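Local coordinates for 2-Keto-3-deoxy-(6-phospho-)gluconate aldolase (Thermoproteus tenax, PDB 2R91), which is an aldolase of the dihydrodipicolinate synthetase family, built on an eight-stranded TIM barrel and assembled as four chains, at residues H24-T29 with T61-R66; Q70-N75 with A111-D116; A160-Y165 with A172-G177; L227-E232 with A278-Q283. All blocks are in the same frame, centred on the assembly; numbering follows the deposited sequence.

Contact 1 (H24-T29 with T61-R66); sequences HVKNIT and TSAARR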
loop_
_atom_site.group_PDB
_atom_site.type_symbol
_atom_site.label_atom_id
_atom_site.label_comp_id
_atom_site.label_asym_id
_atom_site.label_seq_id
_atom_site.Cartn_x
_atom_site.Cartn_y
_atom_site.Cartn_z
ATOM N N HIS A 24 7.990 27.936 -25.636
ATOM C CA HIS A 24 7.065 27.458 -24.570
ATOM C C HIS A 24 7.355 28.165 -23.249
ATOM O O HIS A 24 6.475 28.723 -22.631
ATOM C CB HIS A 24 7.204 25.936 -24.404
ATOM C CG HIS A 24 6.349 25.363 -23.298
ATOM N ND1 HIS A 24 4.977 25.517 -23.269
ATOM C CD2 HIS A 24 6.670 24.627 -22.203
ATOM C CE1 HIS A 24 4.492 24.908 -22.190
ATOM N NE2 HIS A 24 5.496 24.360 -21.530
ATOM N N VAL A 25 8.611 28.187 -22.814
ATOM C CA VAL A 25 8.940 28.873 -21.567
ATOM C C VAL A 25 8.552 30.364 -21.571
ATOM O O VAL A 25 8.014 30.898 -20.590
ATOM C CB VAL A 25 10.421 28.716 -21.212
ATOM C CG1 VAL A 25 10.807 29.728 -20.137
ATOM C CG2 VAL A 25 10.729 27.265 -20.748
ATOM N N LYS A 26 8.821 31.042 -22.679
ATOM C CA LYS A 26 8.532 32.464 -22.753
ATOM C C LYS A 26 7.017 32.720 -22.751
ATOM O O LYS A 26 6.549 33.690 -22.158
ATOM C CB LYS A 26 9.212 33.070 -23.984
ATOM C CG LYS A 26 10.760 33.106 -23.828
ATOM C CD LYS A 26 11.457 33.322 -25.198
ATOM C CE LYS A 26 12.967 33.032 -25.130
ATOM N NZ LYS A 26 13.552 32.958 -26.518
ATOM N N ASN A 27 6.259 31.848 -23.411
ATOM C CA ASN A 27 4.794 31.936 -23.323
ATOM C C ASN A 27 4.282 31.767 -21.889
ATOM O O ASN A 27 3.568 32.623 -21.344
ATOM C CB ASN A 27 4.118 30.901 -24.225
ATOM C CG ASN A 27 2.597 30.934 -24.096
ATOM O OD1 ASN A 27 1.979 31.957 -24.380
ATOM N ND2 ASN A 27 1.995 29.835 -23.629
ATOM N N ILE A 28 4.654 30.673 -21.236
ATOM C CA ILE A 28 4.038 30.439 -19.925
ATOM C C ILE A 28 4.492 31.454 -18.879
ATOM O O ILE A 28 3.736 31.821 -17.988
ATOM C CB ILE A 28 4.189 28.956 -19.464
ATOM C CG1 ILE A 28 5.639 28.651 -19.029
ATOM C CG2 ILE A 28 3.715 28.018 -20.591
ATOM C CD1 ILE A 28 5.908 27.124 -18.731
ATOM N N THR A 29 5.725 31.942 -18.965
ATOM C CA THR A 29 6.139 32.964 -17.999
ATOM C C THR A 29 5.410 34.298 -18.289
ATOM O O THR A 29 5.204 35.099 -17.387
ATOM C CB THR A 29 7.686 33.180 -17.958
ATOM O OG1 THR A 29 8.138 33.470 -19.272
ATOM C CG2 THR A 29 8.414 31.910 -17.465
ATOM N N THR A 61 17.737 28.551 -18.315
ATOM C CA THR A 61 18.357 29.794 -17.818
ATOM C C THR A 61 18.489 30.887 -18.901
ATOM O O THR A 61 18.525 32.061 -18.585
ATOM C CB THR A 61 19.727 29.566 -17.107
ATOM O OG1 THR A 61 20.650 28.926 -18.004
ATOM C CG2 THR A 61 19.549 28.712 -15.845
ATOM N N SER A 62 18.540 30.535 -20.173
ATOM C CA SER A 62 18.531 31.612 -21.141
ATOM C C SER A 62 17.101 32.095 -21.491
ATOM O O SER A 62 16.930 33.204 -21.988
ATOM C CB SER A 62 19.426 31.316 -22.342
ATOM O OG SER A 62 18.930 30.252 -23.120
ATOM N N ALA A 63 16.076 31.311 -21.148
ATOM C CA ALA A 63 14.680 31.707 -21.439
ATOM C C ALA A 63 13.942 32.348 -20.245
ATOM O O ALA A 63 12.979 33.105 -20.432
ATOM C CB ALA A 63 13.874 30.515 -22.011
ATOM N N ALA A 64 14.389 32.071 -19.021
ATOM C CA ALA A 64 13.658 32.523 -17.846
ATOM C C ALA A 64 14.610 33.138 -16.855
ATOM O O ALA A 64 15.723 32.653 -16.685
ATOM C CB ALA A 64 12.917 31.342 -17.178
ATOM N N ARG A 65 14.149 34.149 -16.138
ATOM C CA ARG A 65 15.002 34.784 -15.126
ATOM C C ARG A 65 15.113 34.007 -13.843
ATOM O O ARG A 65 16.073 34.198 -13.117
ATOM C CB ARG A 65 14.488 36.176 -14.790
ATOM C CG ARG A 65 14.134 36.958 -16.033
ATOM C CD ARG A 65 15.251 37.893 -16.433
ATOM N NE ARG A 65 15.070 39.176 -15.756
ATOM C CZ ARG A 65 14.684 40.300 -16.349
ATOM N NH1 ARG A 65 14.445 40.330 -17.655
ATOM N NH2 ARG A 65 14.552 41.406 -15.629
ATOM N N ARG A 66 14.121 33.151 -13.541
ATOM C CA ARG A 66 14.130 32.383 -12.289
ATOM C C ARG A 66 14.000 30.884 -12.591
ATOM O O ARG A 66 12.966 30.428 -13.101
ATOM C CB ARG A 66 12.991 32.816 -11.365
ATOM C CG ARG A 66 13.014 34.305 -10.988
ATOM C CD ARG A 66 11.979 34.674 -9.917
ATOM N NE ARG A 66 12.214 33.879 -8.727
ATOM C CZ ARG A 66 11.361 33.729 -7.731
ATOM N NH1 ARG A 66 10.190 34.348 -7.774
ATOM N NH2 ARG A 66 11.688 32.959 -6.696
HETATM O O HOH W 1 15.846 34.706 -24.900
HETATM O O HOH W 2 10.709 34.289 -19.450
#
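Lys26 and Ala63 bring the two backbones closest, their CA atoms 6.3 Å apart. Residues 24-29 are a full stretch of helix, whereas 61-66 starts as the last turn of a helix and leaves helical geometry at Ala64, whose backbone is extended (psi 146°). The small side chains of Ala63 and Ala64 probably help the helices come this close. Val25 carries the apolar part with a single branch: its chi1 of 165° sets CG1 anti to the backbone N and directs it at two methyl groups, with Ala63 CB at 3.7 Å from Val25 CG1 and Ala64 CB at 4.0 Å from Val25 CG1. Lys26 runs alongside this patch, extended beyond CG, and its CE passes 4.1 Å from Ala63 CB; a water links its amino group only weakly to Ser62 O.

No direct hydrogen bond joins the segments; a second water does that work. It donates to Thr29 OG1 at 2.7 Å and to Ala63 O at 2.7 Å, so it takes up a carbonyl at the helix end. Thr29 OG1 in turn gives its proton to Val25 O (2.9 Å), which Thr29 N approaches from the other face. Helices 18-30 and 50-63 thus meet on the outside of the barrel, over strand 35-38, whose Val36 touches Val25, Thr29 and Ala64.

Contact 2 (Q70-N75 with A111-D116); sequences QVASLN and AKYFRD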
loop_
_atom_site.group_PDB
_atom_site.type_symbol
_atom_site.label_atom_id
_atom_site.label_comp_id
_atom_site.label_asym_id
_atom_site.label_seq_id
_atom_site.Cartn_x
_atom_site.Cartn_y
_atom_site.Cartn_z
ATOM N N GLN A 70 16.426 20.422 -11.326
ATOM C CA GLN A 70 16.324 19.085 -10.718
ATOM C C GLN A 70 17.564 18.284 -11.133
ATOM O O GLN A 70 17.771 18.077 -12.318
ATOM C CB GLN A 70 15.082 18.325 -11.264
ATOM C CG GLN A 70 15.286 16.708 -11.297
ATOM C CD GLN A 70 15.183 16.458 -9.946
ATOM O OE1 GLN A 70 15.843 15.646 -9.309
ATOM N NE2 GLN A 70 14.429 17.400 -9.386
ATOM N N VAL A 71 18.343 17.797 -10.172
ATOM C CA VAL A 71 19.664 17.217 -10.510
ATOM C C VAL A 71 19.854 15.700 -10.256
ATOM O O VAL A 71 20.940 15.150 -10.511
ATOM C CB VAL A 71 20.793 18.020 -9.805
ATOM C CG1 VAL A 71 20.733 19.499 -10.195
ATOM C CG2 VAL A 71 20.738 17.827 -8.265
ATOM N N ALA A 72 18.821 15.003 -9.774
ATOM C CA ALA A 72 19.038 13.635 -9.319
ATOM C C ALA A 72 19.609 12.727 -10.413
ATOM O O ALA A 72 19.231 12.812 -11.571
ATOM C CB ALA A 72 17.754 13.006 -8.801
ATOM N N SER A 73 20.485 11.829 -10.001
ATOM C CA SER A 73 20.972 10.767 -10.877
ATOM C C SER A 73 21.251 9.564 -10.019
ATOM O O SER A 73 21.650 9.711 -8.871
ATOM C CB SER A 73 22.269 11.190 -11.570
ATOM O OG SER A 73 22.748 10.111 -12.358
ATOM N N LEU A 74 21.106 8.359 -10.583
ATOM C CA LEU A 74 21.495 7.156 -9.849
ATOM C C LEU A 74 23.023 6.886 -9.900
ATOM O O LEU A 74 23.517 5.892 -9.355
ATOM C CB LEU A 74 20.662 5.936 -10.285
ATOM C CG LEU A 74 19.144 6.093 -10.024
ATOM C CD1 LEU A 74 18.399 4.807 -10.416
ATOM C CD2 LEU A 74 18.831 6.416 -8.565
ATOM N N ASN A 75 23.764 7.811 -10.491
ATOM C CA ASN A 75 25.188 7.950 -10.235
ATOM C C ASN A 75 25.342 9.295 -9.531
ATOM O O ASN A 75 25.233 10.328 -10.169
ATOM C CB ASN A 75 25.970 7.972 -11.540
ATOM C CG ASN A 75 27.470 8.239 -11.320
ATOM O OD1 ASN A 75 27.896 8.544 -10.208
ATOM N ND2 ASN A 75 28.273 8.067 -12.377
ATOM N N ALA A 111 20.936 10.224 3.527
ATOM C CA ALA A 111 21.459 11.446 4.158
ATOM C C ALA A 111 22.752 11.895 3.521
ATOM O O ALA A 111 22.939 13.074 3.301
ATOM C CB ALA A 111 21.679 11.231 5.675
ATOM N N LYS A 112 23.661 10.954 3.267
ATOM C CA LYS A 112 24.940 11.272 2.634
ATOM C C LYS A 112 24.708 11.897 1.271
ATOM O O LYS A 112 25.342 12.900 0.939
ATOM C CB LYS A 112 25.831 10.011 2.480
ATOM C CG LYS A 112 27.184 10.313 1.807
ATOM C CD LYS A 112 28.158 9.145 1.921
ATOM C CE LYS A 112 29.477 9.405 1.157
ATOM N NZ LYS A 112 30.126 10.689 1.548
ATOM N N TYR A 113 23.810 11.303 0.485
ATOM C CA TYR A 113 23.428 11.868 -0.816
ATOM C C TYR A 113 23.071 13.353 -0.747
ATOM O O TYR A 113 23.637 14.184 -1.470
ATOM C CB TYR A 113 22.237 11.101 -1.421
ATOM C CG TYR A 113 21.798 11.693 -2.758
ATOM C CD1 TYR A 113 22.569 11.482 -3.923
ATOM C CD2 TYR A 113 20.636 12.488 -2.857
ATOM C CE1 TYR A 113 22.196 12.024 -5.155
ATOM C CE2 TYR A 113 20.248 13.017 -4.056
ATOM C CZ TYR A 113 21.030 12.793 -5.216
ATOM O OH TYR A 113 20.640 13.324 -6.425
ATOM N N PHE A 114 22.097 13.689 0.099
ATOM C CA PHE A 114 21.682 15.092 0.232
ATOM C C PHE A 114 22.764 15.962 0.836
ATOM O O PHE A 114 22.973 17.055 0.376
ATOM C CB PHE A 114 20.346 15.235 1.012
ATOM C CG PHE A 114 19.129 14.867 0.177
ATOM C CD1 PHE A 114 18.626 15.751 -0.754
ATOM C CD2 PHE A 114 18.500 13.644 0.344
ATOM C CE1 PHE A 114 17.518 15.435 -1.549
ATOM C CE2 PHE A 114 17.400 13.307 -0.441
ATOM C CZ PHE A 114 16.900 14.221 -1.394
ATOM N N ARG A 115 23.485 15.472 1.830
ATOM C CA ARG A 115 24.537 16.320 2.421
ATOM C C ARG A 115 25.674 16.618 1.433
ATOM O O ARG A 115 26.169 17.741 1.357
ATOM C CB ARG A 115 25.048 15.701 3.712
ATOM C CG ARG A 115 24.000 15.853 4.810
ATOM C CD ARG A 115 24.283 14.974 5.979
ATOM N NE ARG A 115 23.298 15.150 7.045
ATOM C CZ ARG A 115 23.157 14.317 8.073
ATOM N NH1 ARG A 115 23.929 13.231 8.154
ATOM N NH2 ARG A 115 22.249 14.558 9.021
ATOM N N ASP A 116 26.046 15.628 0.634
ATOM C CA ASP A 116 27.012 15.862 -0.428
ATOM C C ASP A 116 26.548 16.907 -1.441
ATOM O O ASP A 116 27.331 17.720 -1.941
ATOM C CB ASP A 116 27.312 14.561 -1.149
ATOM C CG ASP A 116 28.266 13.688 -0.378
ATOM O OD1 ASP A 116 28.680 14.089 0.736
ATOM O OD2 ASP A 116 28.582 12.596 -0.877
#
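At the C-terminal end of barrel strand 67-70, the loop that leads into helix 76-88 receives the phenol end of Tyr113 from helix 107-120. Ala72 is the main point of touch: Tyr113 OH lies 3.3 Å from Ala72 CA and 3.8 Å from Ala72 CB, so the phenol oxygen rests against the CA and methyl of Ala72. The nearest backbone nitrogen, Ser73 N, is 3.9 Å from Tyr113 OH, and the two are not hydrogen-bonded; Ser73 O stands obliquely to the ring. With CG anti to the backbone N (chi1 179°), the phenol reaches out from the helix to a loop whose nearest CA, that of Ala72, is 9.7 Å from the CA of Tyr113.

The loop carries its own bracing. Gln70 OE1 accepts the N-H of Ala72 at 3.1 Å, the donor tilted 29° from the carbonyl plane, and accepts Leu97 N as well. Ser73 OG takes Asn75 N at 3.1 Å in an ST turn and also bonds Glu78, while Asn75 is the N-cap of helix 76-88. Tyr263 of the second subunit packs on Tyr113 and makes a cation-pi contact with Lys112.

The segments share no hydrogen bond, and the buried hydroxyl of Tyr113 is satisfied instead by Ser96 OG on strand 93-96. Toward the loop the tyrosine therefore offers shape and van der Waals contact, and its polar bond ties helix 107-120 to the neighbouring strand.

Contact 3 (A160-Y165 with A172-G177); sequences AHTLAY and ARVYNG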
loop_
_atom_site.group_PDB
_atom_site.type_symbol
_atom_site.label_atom_id
_atom_site.label_comp_id
_atom_site.label_asym_id
_atom_site.label_seq_id
_atom_site.Cartn_x
_atom_site.Cartn_y
_atom_site.Cartn_z
ATOM N N ALA A 160 -1.461 17.776 4.375
ATOM C CA ALA A 160 -0.866 17.826 5.718
ATOM C C ALA A 160 0.619 17.434 5.685
ATOM O O ALA A 160 1.412 17.992 6.384
ATOM C CB ALA A 160 -1.619 16.909 6.668
ATOM N N HIS A 161 0.963 16.450 4.874
ATOM C CA HIS A 161 2.375 16.033 4.730
ATOM C C HIS A 161 3.189 17.257 4.267
ATOM O O HIS A 161 4.268 17.569 4.806
ATOM C CB HIS A 161 2.420 14.859 3.719
ATOM C CG HIS A 161 3.773 14.227 3.581
ATOM N ND1 HIS A 161 4.762 14.764 2.781
ATOM C CD2 HIS A 161 4.306 13.116 4.149
ATOM C CE1 HIS A 161 5.848 14.005 2.856
ATOM N NE2 HIS A 161 5.601 12.995 3.673
ATOM N N THR A 162 2.655 17.990 3.292
ATOM C CA THR A 162 3.339 19.183 2.771
ATOM C C THR A 162 3.438 20.295 3.811
ATOM O O THR A 162 4.518 20.895 4.014
ATOM C CB THR A 162 2.667 19.707 1.493
ATOM O OG1 THR A 162 2.526 18.639 0.567
ATOM C CG2 THR A 162 3.499 20.830 0.825
ATOM N N LEU A 163 2.312 20.576 4.480
ATOM C CA LEU A 163 2.288 21.590 5.525
ATOM C C LEU A 163 3.308 21.279 6.612
ATOM O O LEU A 163 3.913 22.171 7.174
ATOM C CB LEU A 163 0.862 21.699 6.143
ATOM C CG LEU A 163 -0.111 22.590 5.353
ATOM C CD1 LEU A 163 -1.583 22.281 5.710
ATOM C CD2 LEU A 163 0.205 24.078 5.593
ATOM N N ALA A 164 3.490 20.009 6.928
ATOM C CA ALA A 164 4.442 19.637 7.960
ATOM C C ALA A 164 5.867 20.160 7.680
ATOM O O ALA A 164 6.609 20.436 8.621
ATOM C CB ALA A 164 4.445 18.120 8.173
ATOM N N TYR A 165 6.250 20.336 6.408
ATOM C CA TYR A 165 7.586 20.919 6.130
ATOM C C TYR A 165 7.686 22.356 6.600
ATOM O O TYR A 165 8.729 22.799 7.067
ATOM C CB TYR A 165 7.954 20.856 4.643
ATOM C CG TYR A 165 8.076 19.463 4.079
ATOM C CD1 TYR A 165 9.231 18.695 4.301
ATOM C CD2 TYR A 165 7.073 18.930 3.284
ATOM C CE1 TYR A 165 9.368 17.439 3.772
ATOM C CE2 TYR A 165 7.199 17.661 2.742
ATOM C CZ TYR A 165 8.359 16.920 2.996
ATOM O OH TYR A 165 8.477 15.665 2.470
ATOM N N ALA A 172 12.169 27.438 5.243
ATOM C CA ALA A 172 12.197 26.857 3.899
ATOM C C ALA A 172 11.048 27.399 3.066
ATOM O O ALA A 172 9.973 27.676 3.605
ATOM C CB ALA A 172 12.100 25.321 3.983
ATOM N N ARG A 173 11.252 27.514 1.758
ATOM C CA ARG A 173 10.161 27.716 0.814
ATOM C C ARG A 173 9.520 26.347 0.468
ATOM O O ARG A 173 10.186 25.459 -0.067
ATOM C CB ARG A 173 10.680 28.368 -0.458
ATOM C CG ARG A 173 11.053 29.856 -0.334
ATOM C CD ARG A 173 12.043 30.271 -1.455
ATOM N NE ARG A 173 11.507 30.042 -2.812
ATOM C CZ ARG A 173 12.234 29.942 -3.938
ATOM N NH1 ARG A 173 13.567 30.044 -3.909
ATOM N NH2 ARG A 173 11.629 29.740 -5.108
ATOM N N VAL A 174 8.230 26.201 0.768
ATOM C CA VAL A 174 7.504 24.920 0.615
ATOM C C VAL A 174 6.385 25.026 -0.442
ATOM O O VAL A 174 5.584 25.971 -0.429
ATOM C CB VAL A 174 6.968 24.408 1.998
ATOM C CG1 VAL A 174 6.198 23.102 1.835
ATOM C CG2 VAL A 174 8.117 24.230 3.002
ATOM N N TYR A 175 6.358 24.067 -1.372
ATOM C CA TYR A 175 5.438 24.022 -2.510
ATOM C C TYR A 175 4.802 22.638 -2.592
ATOM O O TYR A 175 5.454 21.617 -2.316
ATOM C CB TYR A 175 6.220 24.206 -3.828
ATOM C CG TYR A 175 7.004 25.489 -3.851
ATOM C CD1 TYR A 175 6.488 26.628 -4.453
ATOM C CD2 TYR A 175 8.232 25.579 -3.223
ATOM C CE1 TYR A 175 7.174 27.827 -4.438
ATOM C CE2 TYR A 175 8.947 26.782 -3.222
ATOM C CZ TYR A 175 8.405 27.886 -3.846
ATOM O OH TYR A 175 9.107 29.069 -3.849
ATOM N N ASN A 176 3.536 22.595 -2.963
ATOM C CA ASN A 176 2.899 21.314 -3.243
ATOM C C ASN A 176 2.816 21.101 -4.752
ATOM O O ASN A 176 2.552 22.049 -5.513
ATOM C CB ASN A 176 1.508 21.209 -2.562
ATOM C CG ASN A 176 0.816 19.907 -2.887
ATOM O OD1 ASN A 176 0.211 19.783 -3.933
ATOM N ND2 ASN A 176 0.943 18.915 -2.018
ATOM N N GLY A 177 3.041 19.861 -5.193
ATOM C CA GLY A 177 3.161 19.571 -6.636
ATOM C C GLY A 177 1.953 18.871 -7.262
ATOM O O GLY A 177 1.970 18.512 -8.443
#
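Thr162 faces Asn176 and Val174 at once, using a different branch for each. Its hydroxyl accepts Asn176 ND2 in a fairly straight bond (ND2 to OG1 3.0 Å, 160° at the hydrogen), lying nearly in the amide plane, and the two side chains cross at about a right angle. Its methyl, anti to the backbone N, slides past the valine, with Thr162 CG2 3.7 Å from Val174 CG1. The other valine branch serves the next helical turn: Val174 CG2 rests 3.8 Å from Tyr165 CB, while the phenol of Tyr165 leads off to Val138 O.

A second shell fixes the buried polar groups. Asp154 is hydrogen-bonded to Thr162 OG1 and to His161. The Asn176 amide is held by three partners, ND2 also donating to Asn156 O and OD1 accepting Ser178 N, which should prevent it from flipping. Tyr175 points away from the helix, where Arg173 grips its OH side-on with NE and NH2, and the same OH is hydrogen-bonded to Glu2.

Helix 159-168 and strand 173-176 complete a beta-alpha-beta crossover that starts at strand 149-154. Their local axes run antiparallel (171°) and approach to 8.2 Å, the helix lying on the outer side of the barrel beside helix 140-146.

Contact 4 (L227-E232 with A278-Q283); sequences LDEIVE and AKAKSQ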
loop_
_atom_site.group_PDB
_atom_site.type_symbol
_atom_site.label_atom_id
_atom_site.label_comp_id
_atom_site.label_asym_id
_atom_site.label_seq_id
_atom_site.Cartn_x
_atom_site.Cartn_y
_atom_site.Cartn_z
ATOM N N LEU A 227 -10.116 22.259 -13.788
ATOM C CA LEU A 227 -8.774 21.673 -13.972
ATOM C C LEU A 227 -8.754 20.166 -13.695
ATOM O O LEU A 227 -8.179 19.388 -14.478
ATOM C CB LEU A 227 -7.766 22.373 -13.043
ATOM C CG LEU A 227 -6.328 21.778 -13.053
ATOM C CD1 LEU A 227 -5.748 21.760 -14.489
ATOM C CD2 LEU A 227 -5.403 22.527 -12.085
ATOM N N ASP A 228 -9.374 19.746 -12.584
ATOM C CA ASP A 228 -9.471 18.311 -12.246
ATOM C C ASP A 228 -10.077 17.471 -13.382
ATOM O O ASP A 228 -9.601 16.377 -13.685
ATOM C CB ASP A 228 -10.276 18.117 -10.945
ATOM C CG ASP A 228 -9.592 18.734 -9.748
ATOM O OD1 ASP A 228 -8.347 18.920 -9.804
ATOM O OD2 ASP A 228 -10.284 19.002 -8.739
ATOM N N GLU A 229 -11.118 17.995 -14.032
ATOM C CA GLU A 229 -11.772 17.276 -15.127
ATOM C C GLU A 229 -10.813 17.092 -16.286
ATOM O O GLU A 229 -10.808 16.064 -16.945
ATOM C CB GLU A 229 -12.955 18.075 -15.648
ATOM C CG GLU A 229 -14.106 18.205 -14.654
ATOM C CD GLU A 229 -15.264 19.073 -15.197
ATOM O OE1 GLU A 229 -15.345 19.308 -16.455
ATOM O OE2 GLU A 229 -16.086 19.510 -14.349
ATOM N N ILE A 230 -10.009 18.120 -16.536
ATOM C CA ILE A 230 -9.033 18.072 -17.641
ATOM C C ILE A 230 -7.936 17.070 -17.313
ATOM O O ILE A 230 -7.611 16.210 -18.121
ATOM C CB ILE A 230 -8.460 19.494 -17.919
ATOM C CG1 ILE A 230 -9.542 20.387 -18.561
ATOM C CG2 ILE A 230 -7.210 19.404 -18.841
ATOM C CD1 ILE A 230 -9.245 21.913 -18.480
ATOM N N VAL A 231 -7.369 17.172 -16.118
ATOM C CA VAL A 231 -6.398 16.176 -15.637
ATOM C C VAL A 231 -6.911 14.712 -15.712
ATOM O O VAL A 231 -6.200 13.792 -16.187
ATOM C CB VAL A 231 -5.975 16.508 -14.193
ATOM C CG1 VAL A 231 -5.086 15.412 -13.587
ATOM C CG2 VAL A 231 -5.247 17.882 -14.173
ATOM N N GLU A 232 -8.144 14.512 -15.252
ATOM C CA GLU A 232 -8.790 13.209 -15.299
ATOM C C GLU A 232 -8.848 12.637 -16.716
ATOM O O GLU A 232 -8.521 11.476 -16.913
ATOM C CB GLU A 232 -10.191 13.294 -14.651
ATOM C CG GLU A 232 -10.111 13.221 -13.137
ATOM C CD GLU A 232 -11.326 13.806 -12.411
ATOM O OE1 GLU A 232 -12.410 13.928 -13.022
ATOM O OE2 GLU A 232 -11.160 14.147 -11.205
ATOM N N ALA A 278 -12.795 19.553 -24.803
ATOM C CA ALA A 278 -13.390 20.657 -25.556
ATOM C C ALA A 278 -14.441 21.430 -24.737
ATOM O O ALA A 278 -14.497 22.655 -24.784
ATOM C CB ALA A 278 -13.976 20.149 -26.868
ATOM N N LYS A 279 -15.254 20.711 -23.986
ATOM C CA LYS A 279 -16.259 21.315 -23.131
ATOM C C LYS A 279 -15.612 22.167 -22.025
ATOM O O LYS A 279 -15.901 23.372 -21.915
ATOM C CB LYS A 279 -17.145 20.222 -22.548
ATOM C CG LYS A 279 -17.926 20.616 -21.317
ATOM C CD LYS A 279 -19.112 21.466 -21.636
ATOM C CE LYS A 279 -20.137 21.325 -20.516
ATOM N NZ LYS A 279 -21.189 22.367 -20.620
ATOM N N ALA A 280 -14.726 21.560 -21.227
ATOM C CA ALA A 280 -14.029 22.311 -20.178
ATOM C C ALA A 280 -13.351 23.537 -20.760
ATOM O O ALA A 280 -13.336 24.600 -20.148
ATOM C CB ALA A 280 -13.011 21.431 -19.443
ATOM N N LYS A 281 -12.807 23.396 -21.958
ATOM C CA LYS A 281 -12.137 24.502 -22.613
ATOM C C LYS A 281 -13.075 25.681 -22.869
ATOM O O LYS A 281 -12.715 26.843 -22.621
ATOM C CB LYS A 281 -11.538 24.051 -23.936
ATOM C CG LYS A 281 -10.785 25.137 -24.625
ATOM C CD LYS A 281 -9.911 24.595 -25.727
ATOM C CE LYS A 281 -9.334 25.731 -26.555
ATOM N NZ LYS A 281 -8.797 25.252 -27.878
ATOM N N SER A 282 -14.269 25.382 -23.391
ATOM C CA SER A 282 -15.246 26.421 -23.715
ATOM C C SER A 282 -15.700 27.164 -22.453
ATOM O O SER A 282 -15.970 28.360 -22.503
ATOM C CB SER A 282 -16.441 25.831 -24.472
ATOM O OG SER A 282 -17.259 25.044 -23.621
ATOM N N GLN A 283 -15.745 26.456 -21.329
ATOM C CA GLN A 283 -16.136 27.037 -20.040
ATOM C C GLN A 283 -15.104 27.998 -19.442
ATOM O O GLN A 283 -15.318 28.528 -18.340
ATOM C CB GLN A 283 -16.429 25.935 -19.016
ATOM C CG GLN A 283 -17.731 25.179 -19.220
ATOM C CD GLN A 283 -17.862 23.984 -18.274
ATOM O OE1 GLN A 283 -18.871 23.836 -17.569
ATOM N NE2 GLN A 283 -16.840 23.126 -18.253
HETATM O O HOH W 3 -17.173 20.625 -18.002
#
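Ile230 and Ala280 make the apolar part of this contact, and their CA atoms, 7.0 Å apart, are the nearest between the segments. The isoleucine uses its longer branch: with CG1 anti to the carbonyl carbon (chi1 -71°), it lays both CG1 and CD1 against one methyl, Ala280 CB being 3.7 Å from Ile230 CG1 and 3.9 Å from Ile230 CD1. Leu246 and Phe250 of helix 239-251 pack on the same isoleucine, and Leu226 touches Ala280, so the alanine sits buried against helix 217-237. Here two parts of the C-terminal helices meet: as in relatives of this family, the barrel is followed by a small helical bundle, and the short helix 278-282 lies against its long helix 217-237.

The polar link between the segments is a single water. It donates to Glu229 OE1 at 2.7 Å and lies near Gln283 NE2, although the latter side chain is poorly ordered and that bond is doubtful in detail. Glu229 OE1 also stands 4.3 Å from Ala280 CB, at the border of the apolar patch.

Within the short helix, Ser282 OG donates to Lys279 O at 2.7 Å, on a lone pair in the carbonyl plane, and Gln283 N bonds the same oxygen at 3.1 Å. Among charged groups, Lys281 NZ bonds Ile249 O, and Glu232 forms a salt bridge with Arg167 of the third subunit, which also packs on Glu229.

Overall arrangement
From the N terminus the four contacts follow in series, none nesting or crossing. Contact 1 closes a loop through strand 35-38, pairing helix 18-30 with the end of helix 50-63. Contact 2 opens four residues later, across strand 67-70, and joins that strand's exit loop to helix 107-120, beside the second subunit. Contact 3 closes the shortest loop, a helix returning to the next barrel strand; its Arg173 NH2 lies 3.6 Å from Arg66 NH2 of contact 1, with Glu2 and Glu92 close by. Contact 4 closes the longest loop, within the C-terminal helices; its centre lies 38 Å from that of contact 2, across the chain's centre. Contacts 3 and 4 both touch the third subunit.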